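Local coordinates for putative sugar kinase PH1459 (Pyrococcus horikoshii, PDB 3EWM), which probably phosphorylates a sugar such as fructose at the expense of ATP, as a member of the PfkB carbohydrate kinase family, at residues L253-G256 against I257-K261. Residues are numbered along the deposited sequence; the frame is centred on the assembly and turned at random.
Sequences LLVG and ILKLK
Ile257 sits one helical turn after Leu253 and meets it twice. Ile257 N donates to Leu253 O at 2.9 Å, with an N-H...O angle of 165°. The isoleucine side chain then folds back over the same carbonyl. CG1 stands anti to its own carbonyl carbon (chi1 -71°), which aims the ethyl arm back along the helix. Ile257 CG1 lies 3.2 Å from Leu253 O, and Ile257 CD1 reaches Leu253 CG at 3.9 Å. The two side chains meet at a slant. Both also touch Leu211 of strand 211-215 and Leu268 of helix 265-279.

This is the C-terminal end of helix 245-259, packed against the large central sheet of the ribokinase-like fold. The side chain of Leu253 is about 6 Å from that of Lys190, an ATP-binding residue, so this end of the contact lies near the ATP site.

Gly256 takes part through its backbone alone. Gly256 O accepts the last i to i+4 bond here, from Leu260 N at 2.8 Å, and the donor lies close to the line of the C=O bond. Leu260 is the first residue to leave helical backbone angles. Leu260 CG still bends back to 3.2 Å from Gly256 O. Cutting Leu260 back to an alanine removes CG and both methyls, and would probably thin the apolar cover over Gly256 O, left to CB alone, and deprive Leu268 and Val303 of this partner.

On another side of the helix, Lys259 N donates to Val255 O at 2.8 Å, and the two side chains run alongside each other, both touching Leu304 of helix 298-304. The lysine chain bends at chi2 and again at chi4. Lys259 CG and Lys259 NZ each come to 4.0 Å from Val255 CG1.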
loop_
_atom_site.group_PDB
_atom_site.type_symbol
_atom_site.label_atom_id
_atom_site.label_comp_id
_atom_site.label_asym_id
_atom_site.label_seq_id
_atom_site.Cartn_x
_atom_site.Cartn_y
_atom_site.Cartn_z
ATOM N N LEU A 253 -6.888 21.051 -21.730
ATOM C CA LEU A 253 -6.270 21.018 -23.039
ATOM C C LEU A 253 -7.039 20.079 -23.955
ATOM O O LEU A 253 -7.322 20.407 -25.111
ATOM C CB LEU A 253 -4.814 20.577 -22.941
ATOM C CG LEU A 253 -4.009 20.890 -24.198
ATOM C CD1 LEU A 253 -3.741 22.395 -24.270
ATOM C CD2 LEU A 253 -2.702 20.115 -24.193
ATOM N N LEU A 254 -7.357 18.911 -23.409
ATOM C CA LEU A 254 -8.056 17.866 -24.132
ATOM C C LEU A 254 -9.479 18.274 -24.461
ATOM O O LEU A 254 -9.921 18.111 -25.592
ATOM C CB LEU A 254 -8.029 16.569 -23.328
ATOM C CG LEU A 254 -6.610 16.020 -23.093
ATOM C CD1 LEU A 254 -6.670 14.592 -22.593
ATOM C CD2 LEU A 254 -5.772 16.107 -24.389
ATOM N N VAL A 255 -10.186 18.811 -23.477
ATOM C CA VAL A 255 -11.533 19.341 -23.729
ATOM C C VAL A 255 -11.495 20.482 -24.761
ATOM O O VAL A 255 -12.305 20.493 -25.682
ATOM C CB VAL A 255 -12.252 19.735 -22.421
ATOM C CG1 VAL A 255 -13.523 20.493 -22.716
ATOM C CG2 VAL A 255 -12.590 18.464 -21.604
ATOM N N GLY A 256 -10.540 21.404 -24.622
ATOM C CA GLY A 256 -10.318 22.476 -25.602
ATOM C C GLY A 256 -10.121 21.982 -27.021
ATOM O O GLY A 256 -10.792 22.434 -27.964
ATOM N N ILE A 257 -9.204 21.040 -27.180
ATOM C CA ILE A 257 -8.939 20.432 -28.471
ATOM C C ILE A 257 -10.209 19.768 -29.030
ATOM O O ILE A 257 -10.530 19.896 -30.220
ATOM C CB ILE A 257 -7.781 19.419 -28.351
ATOM C CG1 ILE A 257 -6.461 20.167 -28.146
ATOM C CG2 ILE A 257 -7.714 18.504 -29.587
ATOM C CD1 ILE A 257 -5.344 19.326 -27.550
ATOM N N LEU A 258 -10.937 19.066 -28.163
ATOM C CA LEU A 258 -12.183 18.433 -28.579
ATOM C C LEU A 258 -13.233 19.462 -29.036
ATOM O O LEU A 258 -13.908 19.259 -30.036
ATOM C CB LEU A 258 -12.742 17.587 -27.433
ATOM C CG LEU A 258 -14.044 16.834 -27.730
ATOM C CD1 LEU A 258 -13.756 15.571 -28.570
ATOM C CD2 LEU A 258 -14.728 16.477 -26.426
ATOM N N LYS A 259 -13.361 20.559 -28.297
ATOM C CA LYS A 259 -14.451 21.509 -28.519
ATOM C C LYS A 259 -14.179 22.565 -29.604
ATOM O O LYS A 259 -15.107 22.997 -30.289
ATOM C CB LYS A 259 -14.826 22.209 -27.214
ATOM C CG LYS A 259 -15.420 21.296 -26.174
ATOM C CD LYS A 259 -16.819 20.854 -26.539
ATOM C CE LYS A 259 -17.551 20.444 -25.289
ATOM N NZ LYS A 259 -17.111 21.328 -24.159
ATOM N N LEU A 260 -12.926 22.986 -29.750
ATOM C CA LEU A 260 -12.606 24.058 -30.694
ATOM C C LEU A 260 -12.645 23.538 -32.130
ATOM O O LEU A 260 -12.422 22.350 -32.362
ATOM C CB LEU A 260 -11.253 24.706 -30.366
ATOM C CG LEU A 260 -11.191 25.462 -29.031
ATOM C CD1 LEU A 260 -9.758 25.799 -28.642
ATOM C CD2 LEU A 260 -12.101 26.712 -29.043
ATOM N N LYS A 261 -12.943 24.434 -33.076
ATOM C CA LYS A 261 -12.964 24.109 -34.508
ATOM C C LYS A 261 -11.619 23.572 -34.930
ATOM O O LYS A 261 -11.497 22.436 -35.393
ATOM C CB LYS A 261 -13.266 25.350 -35.358
ATOM C CG LYS A 261 -14.684 25.910 -35.256
ATOM C CD LYS A 261 -14.867 27.034 -36.296
ATOM C CE LYS A 261 -15.568 28.272 -35.708
ATOM N NZ LYS A 261 -16.859 27.947 -35.011
#